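Local coordinates for Alpha/beta hydrolase family protein (Bacillus anthracis, PDB 3OOS) that is probably a hydrolase of the alpha/beta hydrolase fold, whose natural substrate is not established, at residues A[91-97]-A[114-120]; A[109-113]-A[216-222]. All blocks are in the same frame, centred on the assembly; numbering follows the deposited sequence. Where two conformers were deposited one is given.

In the fold
After the earlier strands and helix 74-87, the chain forms strand 93-98, passes through helix 100-112 and returns along strand 116-122; contact 1 closes this short beta-alpha-beta loop by pairing 91-97 with 114-120. Contact 2 starts inside that loop, at the C-terminal end of the connecting helix (109-113), and reaches about a hundred residues onward to 216-222, the turn that leads into strand 224-229. The two loops therefore cross. Their centres lie about 11 Å apart and they touch, Leu-116 and Ile-119 of contact 1 packing on Ala-109 and Ile-222 of contact 2. Together they tie the middle of the sheet to one covering helix and to the entry of the next parallel strand.

Contact 1 (A[91-97]-A[114-120])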
ATOM      1  N   ASN A  91       4.693  21.494   4.728  1.00 11.59           N
ATOM      2  CA  ASN A  91       4.807  21.387   6.178  1.00 12.33           C
ATOM      3  C   ASN A  91       4.229  20.069   6.702  1.00 11.83           C
ATOM      4  O   ASN A  91       4.868  19.366   7.495  1.00 11.97           O
ATOM      5  CB  ASN A  91       4.132  22.588   6.848  1.00 13.41           C
ATOM      6  CG  ASN A  91       4.333  22.609   8.347  1.00 15.90           C
ATOM      7  OD1 ASN A  91       3.367  22.607   9.109  1.00 20.07           O
ATOM      8  ND2 ASN A  91       5.590  22.619   8.781  1.00 19.01           N
ATOM      9  N   LYS A  92       3.013  19.758   6.257  1.00 11.44           N
ATOM     10  CA  LYS A  92       2.347  18.509   6.606  0.50 10.98           C
ATOM     11  C   LYS A  92       1.601  17.970   5.396  1.00 10.66           C
ATOM     12  O   LYS A  92       1.095  18.737   4.575  1.00 10.71           O
ATOM     13  CB  LYS A  92       1.364  18.716   7.766  0.50 11.19           C
ATOM     14  CG  LYS A  92       2.019  19.008   9.110  0.50 11.64           C
ATOM     15  CD  LYS A  92       1.006  19.471  10.146  0.50 12.40           C
ATOM     16  CE  LYS A  92       0.121  18.327  10.614  0.50 12.82           C
ATOM     17  NZ  LYS A  92      -0.737  18.730  11.765  0.50 13.42           N
ATOM     18  N   TRP A  93       1.540  16.647   5.282  1.00 10.07           N
ATOM     19  CA  TRP A  93       0.713  16.021   4.248  1.00  9.49           C
ATOM     20  C   TRP A  93       0.049  14.747   4.757  1.00  9.24           C
ATOM     21  O   TRP A  93       0.391  14.243   5.831  1.00  9.11           O
ATOM     22  CB  TRP A  93       1.490  15.776   2.939  1.00  9.48           C
ATOM     23  CG  TRP A  93       2.710  14.868   2.995  1.00  9.06           C
ATOM     24  CD1 TRP A  93       3.193  14.165   4.072  1.00  8.64           C
ATOM     25  CD2 TRP A  93       3.568  14.549   1.893  1.00  8.76           C
ATOM     26  NE1 TRP A  93       4.310  13.448   3.704  1.00  8.13           N
ATOM     27  CE2 TRP A  93       4.560  13.665   2.372  1.00  8.60           C
ATOM     28  CE3 TRP A  93       3.599  14.933   0.543  1.00  9.02           C
ATOM     29  CZ2 TRP A  93       5.575  13.159   1.550  1.00  8.41           C
ATOM     30  CZ3 TRP A  93       4.606  14.431  -0.273  1.00  8.97           C
ATOM     31  CH2 TRP A  93       5.579  13.554   0.233  1.00  8.94           C
ATOM     32  N   GLY A  94      -0.915  14.241   3.998  1.00  9.00           N
ATOM     33  CA  GLY A  94      -1.550  12.975   4.339  1.00  8.66           C
ATOM     34  C   GLY A  94      -0.725  11.832   3.781  1.00  8.34           C
ATOM     35  O   GLY A  94       0.087  12.028   2.873  1.00  8.25           O
ATOM     36  N   PHE A  95      -0.911  10.643   4.341  1.00  8.02           N
ATOM     37  CA  PHE A  95      -0.342   9.446   3.743  1.00  7.96           C
ATOM     38  C   PHE A  95      -1.402   8.369   3.601  1.00  8.07           C
ATOM     39  O   PHE A  95      -2.110   8.061   4.556  1.00  8.35           O
ATOM     40  CB  PHE A  95       0.854   8.899   4.531  1.00  7.90           C
ATOM     41  CG  PHE A  95       1.525   7.737   3.846  1.00  8.13           C
ATOM     42  CD1 PHE A  95       2.570   7.950   2.956  1.00  8.35           C
ATOM     43  CD2 PHE A  95       1.066   6.436   4.039  1.00  8.53           C
ATOM     44  CE1 PHE A  95       3.177   6.875   2.295  1.00  8.79           C
ATOM     45  CE2 PHE A  95       1.661   5.356   3.381  1.00  8.60           C
ATOM     46  CZ  PHE A  95       2.718   5.578   2.508  1.00  8.83           C
ATOM     47  N   ALA A  96      -1.487   7.795   2.405  1.00  7.97           N
ATOM     48  CA  ALA A  96      -2.423   6.719   2.120  1.00  7.97           C
ATOM     49  C   ALA A  96      -1.688   5.503   1.569  1.00  7.99           C
ATOM     50  O   ALA A  96      -0.866   5.617   0.656  1.00  8.48           O
ATOM     51  CB  ALA A  96      -3.495   7.190   1.137  1.00  7.72           C
ATOM     52  N   GLY A  97      -1.990   4.341   2.134  1.00  7.93           N
ATOM     53  CA  GLY A  97      -1.382   3.093   1.689  1.00  8.00           C
ATOM     54  C   GLY A  97      -2.330   1.919   1.816  1.00  8.05           C
ATOM     55  O   GLY A  97      -3.196   1.894   2.699  1.00  8.29           O
ATOM     56  N   GLU A 114       3.749  13.887  13.514  1.00 10.77           N
ATOM     57  CA  GLU A 114       3.697  15.351  13.535  0.50 11.05           C
ATOM     58  C   GLU A 114       3.733  15.942  12.128  1.00 10.73           C
ATOM     59  O   GLU A 114       3.262  17.056  11.908  1.00 11.00           O
ATOM     60  CB  GLU A 114       4.810  15.951  14.407  0.50 11.39           C
ATOM     61  CG  GLU A 114       4.789  17.477  14.447  0.50 12.74           C
ATOM     62  CD  GLU A 114       5.539  18.058  15.618  0.50 14.16           C
ATOM     63  OE1 GLU A 114       5.053  17.927  16.760  0.50 15.43           O
ATOM     64  OE2 GLU A 114       6.604  18.666  15.389  0.50 14.98           O
ATOM     65  N   SER A 115       4.272  15.181  11.176  1.00 10.19           N
ATOM     66  CA  SER A 115       4.321  15.606   9.779  1.00  9.83           C
ATOM     67  C   SER A 115       3.074  15.228   8.977  1.00  9.70           C
ATOM     68  O   SER A 115       2.978  15.561   7.798  1.00  9.71           O
ATOM     69  CB  SER A 115       5.546  15.002   9.092  1.00  9.48           C
ATOM     70  OG  SER A 115       6.736  15.433   9.718  1.00 10.12           O
ATOM     71  N   LEU A 116       2.132  14.530   9.609  1.00  9.65           N
ATOM     72  CA  LEU A 116       0.971  13.990   8.895  1.00  9.67           C
ATOM     73  C   LEU A 116      -0.340  14.668   9.268  1.00  9.75           C
ATOM     74  O   LEU A 116      -0.630  14.874  10.447  1.00 10.31           O
ATOM     75  CB  LEU A 116       0.851  12.477   9.122  1.00  9.56           C
ATOM     76  CG  LEU A 116       2.019  11.592   8.671  1.00  9.47           C
ATOM     77  CD1 LEU A 116       1.814  10.168   9.165  1.00  9.90           C
ATOM     78  CD2 LEU A 116       2.198  11.615   7.150  1.00 11.07           C
ATOM     79  N   THR A 117      -1.128  15.011   8.251  1.00  9.81           N
ATOM     80  CA  THR A 117      -2.476  15.546   8.455  1.00  9.93           C
ATOM     81  C   THR A 117      -3.457  14.421   8.775  1.00  9.97           C
ATOM     82  O   THR A 117      -4.477  14.640   9.442  1.00 10.38           O
ATOM     83  CB  THR A 117      -2.987  16.291   7.206  1.00  9.97           C
ATOM     84  OG1 THR A 117      -2.920  15.419   6.072  1.00  9.57           O
ATOM     85  CG2 THR A 117      -2.152  17.536   6.930  1.00 10.06           C
ATOM     86  N   LYS A 118      -3.138  13.223   8.287  1.00  9.57           N
ATOM     87  CA  LYS A 118      -3.977  12.033   8.419  1.00  9.42           C
ATOM     88  C   LYS A 118      -3.258  10.825   7.829  1.00  9.19           C
ATOM     89  O   LYS A 118      -2.308  10.977   7.055  1.00  9.06           O
ATOM     90  CB  LYS A 118      -5.306  12.218   7.669  1.00  9.50           C
ATOM     91  CG  LYS A 118      -5.169  12.260   6.135  1.00  9.87           C
ATOM     92  CD  LYS A 118      -6.400  12.851   5.464  1.00 11.00           C
ATOM     93  CE  LYS A 118      -6.381  14.372   5.516  1.00 12.13           C
ATOM     94  NZ  LYS A 118      -7.668  14.981   5.085  1.00 12.21           N
ATOM     95  N   ILE A 119      -3.724   9.633   8.190  1.00  8.95           N
ATOM     96  CA  ILE A 119      -3.370   8.419   7.454  1.00  8.89           C
ATOM     97  C   ILE A 119      -4.627   7.726   6.940  1.00  9.01           C
ATOM     98  O   ILE A 119      -5.686   7.770   7.582  1.00  9.26           O
ATOM     99  CB  ILE A 119      -2.498   7.422   8.273  1.00  8.76           C
ATOM    100  CG1 ILE A 119      -3.150   7.087   9.623  1.00  9.04           C
ATOM    101  CG2 ILE A 119      -1.074   7.969   8.429  1.00  8.85           C
ATOM    102  CD1 ILE A 119      -2.430   6.001  10.423  1.00  8.78           C
ATOM    103  N   ILE A 120      -4.506   7.134   5.756  1.00  8.77           N
ATOM    104  CA  ILE A 120      -5.526   6.255   5.199  1.00  9.15           C
ATOM    105  C   ILE A 120      -4.867   4.887   5.086  1.00  8.82           C
ATOM    106  O   ILE A 120      -3.788   4.761   4.504  1.00  8.93           O
ATOM    107  CB  ILE A 120      -6.051   6.755   3.831  1.00  9.31           C
ATOM    108  CG1 ILE A 120      -6.971   7.966   4.024  1.00 11.07           C
ATOM    109  CG2 ILE A 120      -6.839   5.664   3.107  1.00 10.55           C
ATOM    110  CD1 ILE A 120      -6.331   9.287   3.779  1.00 12.90           C
TER
HETATM  111  O   HOH W   1      -2.153  16.372  12.304  1.00 35.56           O
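Phe-95 is held by its backbone between Lys-118 and Ile-120, where strands 93-97 and 118-120 run parallel, the axes of these short segments 4.6 Å apart at closest and 15° off alignment. Five backbone hydrogen bonds join the two segments. Ahead of strand 118-120 come Trp-93 N to Ser-115 O and Thr-117 N to Trp-93 O; along it follow Phe-95 N to Lys-118 O, Ile-120 N to Phe-95 O at 2.8 Å, and Gly-97 N to Ile-120 O. The chain turns a corner at Thr-117, and there the bonding is uneven: Thr-117 N sits above the carbonyl plane of Trp-93, 62° out of it, whereas Ile-120 N lies in the plane of the Phe-95 carbonyl. CA-H...O contacts fill in between, Leu-116 CA lying 3.1 Å from Trp-93 O. Gly-97 is the first glycine of what is probably the GxSxG nucleophile elbow.

Apolar contact is made on both faces. On one, Leu-116 CD2 comes within 4.0 Å of Phe-95 CB and meets Trp-93 CD1 obliquely. On the other, Ala-96 CB packs on Ile-120 CB at 3.7 Å.

At the exposed end, Lys-92 CB rests against Thr-117 CG2. In the conformer given, one water bridges Lys-92 NZ to Leu-116 O.

Trp-93 and Phe-95 reach outward to helix 74-87; Phe-95 also meets helix 100-112, and Trp-93 NE1 is hydrogen-bonded to Tyr-108 OH of that helix. Strand 25-28 lies beyond 93-98 and strand 224-229 beyond 116-122, so the pair is central in the sheet.

Contact 2 (A[109-113]-A[216-222]); sequences ATEAQ and KLKFVKI
The C-terminal end of helix 100-112 meets the turn between helix 214-217 and strand 224-229, and the side-chain amide of Gln-113 holds that turn by its backbone. Gln-113 OE1 accepts a hydrogen bond from Lys-221 N at 2.8 Å, nearly straight at 173°, while Gln-113 NE2 donates one to Phe-219 O at 3.0 Å. Both ends of the amide are thus engaged, on a carbonyl and an N-H two residues apart that flank Val-220, which fixes the flip of the amide; Phe-219 O lies close to the amide plane. Gln-113 reaches this far because its chain is extended beyond CG (chi2 176°).

Next to the amide, Ile-222 CG2, in the conformer given, lies 3.6 Å from Gln-113 O and against Gln-113 CB. The apolar packing is that of Ala-109 and Thr-110. Ala-109 CB lies against both methyls of Val-220, 3.9 Å from CG1. The next residue, Thr-110, presents CG2 to Lys-216 CB at 3.8 Å, to Val-220 CG2 and to Leu-217 CD2, while its OG1 is taken up by Val-107 O within the helix.

Leu-217 to Val-220 form a type I beta turn, closed by Val-220 N to Leu-217 O at 3.1 Å. Lying over strand 116-122, the contact joins a sheet-covering helix to the approach of the next parallel strand, as in the layered alpha/beta hydrolase fold, where helices pack on the parallel sheet.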
ATOM      1  N   ALA A 109       3.044   6.988  10.840  1.00  8.99           N
ATOM      2  CA  ALA A 109       2.373   7.573  12.000  1.00  9.71           C
ATOM      3  C   ALA A 109       3.177   7.391  13.292  1.00 10.22           C
ATOM      4  O   ALA A 109       3.310   8.325  14.083  1.00 10.97           O
ATOM      5  CB  ALA A 109       0.970   7.004  12.143  1.00  9.78           C
ATOM      6  N   THR A 110       3.730   6.203  13.507  1.00 10.40           N
ATOM      7  CA  THR A 110       4.449   5.956  14.758  1.00 10.95           C
ATOM      8  C   THR A 110       5.807   6.672  14.822  1.00 11.21           C
ATOM      9  O   THR A 110       6.258   7.059  15.902  1.00 11.79           O
ATOM     10  CB  THR A 110       4.610   4.452  15.066  1.00 10.83           C
ATOM     11  OG1 THR A 110       5.360   3.820  14.023  1.00 11.72           O
ATOM     12  CG2 THR A 110       3.239   3.776  15.202  1.00 11.07           C
ATOM     13  N   GLU A 111       6.450   6.843  13.672  0.50 11.15           N
ATOM     14  CA  GLU A 111       7.748   7.514  13.624  0.50 11.28           C
ATOM     15  C   GLU A 111       7.602   9.030  13.559  0.50 11.35           C
ATOM     16  O   GLU A 111       8.330   9.757  14.240  0.50 11.80           O
ATOM     17  CB  GLU A 111       8.568   7.030  12.424  0.50 11.26           C
ATOM     18  CG  GLU A 111       9.043   5.590  12.527  0.50 12.08           C
ATOM     19  CD  GLU A 111      10.339   5.446  13.304  0.50 12.54           C
ATOM     20  OE1 GLU A 111      11.341   6.092  12.929  0.50 12.38           O
ATOM     21  OE2 GLU A 111      10.359   4.671  14.282  0.50 13.14           O
ATOM     22  N   ALA A 112       6.661   9.501  12.741  1.00 11.22           N
ATOM     23  CA  ALA A 112       6.604  10.919  12.368  1.00 11.01           C
ATOM     24  C   ALA A 112       5.199  11.491  12.203  1.00 10.89           C
ATOM     25  O   ALA A 112       4.937  12.226  11.247  1.00 10.80           O
ATOM     26  CB  ALA A 112       7.425  11.148  11.082  1.00 11.12           C
ATOM     27  N   GLN A 113       4.302  11.191  13.142  1.00 10.77           N
ATOM     28  CA  GLN A 113       2.912  11.653  13.023  1.00 10.79           C
ATOM     29  C   GLN A 113       2.777  13.170  12.954  1.00 10.71           C
ATOM     30  O   GLN A 113       1.813  13.678  12.385  1.00 10.72           O
ATOM     31  CB  GLN A 113       2.014  11.095  14.138  1.00 11.03           C
ATOM     32  CG  GLN A 113       2.399  11.513  15.550  1.00 12.27           C
ATOM     33  CD  GLN A 113       1.413  11.011  16.589  1.00 13.33           C
ATOM     34  OE1 GLN A 113       0.206  11.218  16.468  1.00 14.70           O
ATOM     35  NE2 GLN A 113       1.926  10.351  17.621  1.00 14.07           N
ATOM     36  N   LYS A 216       2.307   0.995  20.056  1.00 10.23           N
ATOM     37  CA  LYS A 216       2.566   2.360  19.614  1.00 10.05           C
ATOM     38  C   LYS A 216       1.336   3.019  18.990  1.00  9.79           C
ATOM     39  O   LYS A 216       1.207   4.241  19.042  1.00  9.88           O
ATOM     40  CB  LYS A 216       3.768   2.417  18.667  1.00 10.14           C
ATOM     41  CG  LYS A 216       5.111   2.328  19.397  1.00 10.67           C
ATOM     42  CD  LYS A 216       6.309   2.596  18.476  1.00 11.32           C
ATOM     43  CE  LYS A 216       6.527   1.484  17.453  1.00 11.32           C
ATOM     44  NZ  LYS A 216       6.794   0.153  18.088  1.00 11.35           N
ATOM     45  N   LEU A 217       0.424   2.221  18.431  1.00  9.89           N
ATOM     46  CA  LEU A 217      -0.788   2.778  17.811  1.00  9.82           C
ATOM     47  C   LEU A 217      -1.677   3.540  18.796  1.00 10.23           C
ATOM     48  O   LEU A 217      -2.396   4.462  18.403  1.00 10.42           O
ATOM     49  CB  LEU A 217      -1.608   1.698  17.101  1.00  9.93           C
ATOM     50  CG  LEU A 217      -1.037   1.114  15.805  1.00  9.73           C
ATOM     51  CD1 LEU A 217      -2.086   0.228  15.160  1.00 10.34           C
ATOM     52  CD2 LEU A 217      -0.573   2.197  14.831  1.00 10.07           C
ATOM     53  N   LYS A 218      -1.609   3.159  20.072  1.00 10.54           N
ATOM     54  CA  LYS A 218      -2.393   3.803  21.123  0.50 10.87           C
ATOM     55  C   LYS A 218      -1.971   5.260  21.332  1.00 10.98           C
ATOM     56  O   LYS A 218      -2.691   6.047  21.956  1.00 11.10           O
ATOM     57  CB  LYS A 218      -2.271   3.012  22.431  0.50 10.99           C
ATOM     58  CG  LYS A 218      -2.780   1.576  22.335  0.50 11.61           C
ATOM     59  CD  LYS A 218      -2.507   0.788  23.608  0.50 12.79           C
ATOM     60  CE  LYS A 218      -3.386  -0.451  23.683  0.50 13.71           C
ATOM     61  NZ  LYS A 218      -2.954  -1.390  24.753  0.50 14.58           N
ATOM     62  N   PHE A 219      -0.802   5.616  20.802  1.00 10.89           N
ATOM     63  CA  PHE A 219      -0.258   6.964  20.959  1.00 11.22           C
ATOM     64  C   PHE A 219      -0.260   7.763  19.653  1.00 11.29           C
ATOM     65  O   PHE A 219       0.272   8.875  19.594  1.00 11.67           O
ATOM     66  CB  PHE A 219       1.134   6.902  21.600  1.00 11.22           C
ATOM     67  CG  PHE A 219       1.138   6.215  22.938  1.00 11.62           C
ATOM     68  CD1 PHE A 219       0.752   6.900  24.084  1.00 12.14           C
ATOM     69  CD2 PHE A 219       1.484   4.869  23.046  1.00 12.04           C
ATOM     70  CE1 PHE A 219       0.730   6.264  25.323  1.00 12.44           C
ATOM     71  CE2 PHE A 219       1.468   4.226  24.284  1.00 12.27           C
ATOM     72  CZ  PHE A 219       1.091   4.924  25.421  1.00 12.17           C
ATOM     73  N   VAL A 220      -0.874   7.186  18.621  1.00 11.29           N
ATOM     74  CA  VAL A 220      -1.099   7.869  17.346  1.00 11.60           C
ATOM     75  C   VAL A 220      -2.368   8.719  17.477  1.00 11.78           C
ATOM     76  O   VAL A 220      -3.461   8.190  17.708  1.00 12.22           O
ATOM     77  CB  VAL A 220      -1.212   6.855  16.175  1.00 11.35           C
ATOM     78  CG1 VAL A 220      -1.687   7.536  14.886  1.00 11.42           C
ATOM     79  CG2 VAL A 220       0.134   6.154  15.951  1.00 12.13           C
ATOM     80  N   LYS A 221      -2.214  10.035  17.333  1.00 11.83           N
ATOM     81  CA  LYS A 221      -3.281  10.983  17.667  1.00 12.14           C
ATOM     82  C   LYS A 221      -3.921  11.653  16.448  1.00 11.76           C
ATOM     83  O   LYS A 221      -4.911  12.379  16.579  1.00 12.60           O
ATOM     84  CB  LYS A 221      -2.763  12.050  18.649  1.00 12.77           C
ATOM     85  CG  LYS A 221      -2.058  11.509  19.911  1.00 14.11           C
ATOM     86  CD  LYS A 221      -2.842  10.407  20.644  1.00 16.40           C
ATOM     87  CE  LYS A 221      -4.155  10.897  21.256  1.00 17.80           C
ATOM     88  NZ  LYS A 221      -3.968  11.919  22.328  1.00 19.41           N
ATOM     89  N   ILE A 222      -3.369  11.382  15.270  1.00 11.23           N
ATOM     90  CA  ILE A 222      -3.841  11.984  14.022  0.50 10.73           C
ATOM     91  C   ILE A 222      -5.093  11.283  13.485  1.00 10.85           C
ATOM     92  O   ILE A 222      -5.332  10.113  13.805  1.00 10.80           O
ATOM     93  CB  ILE A 222      -2.735  11.981  12.928  0.50 10.42           C
ATOM     94  CG1 ILE A 222      -2.379  10.550  12.511  0.50  9.47           C
ATOM     95  CG2 ILE A 222      -1.498  12.738  13.406  0.50 10.36           C
ATOM     96  CD1 ILE A 222      -1.307  10.473  11.444  0.50  7.88           C
TER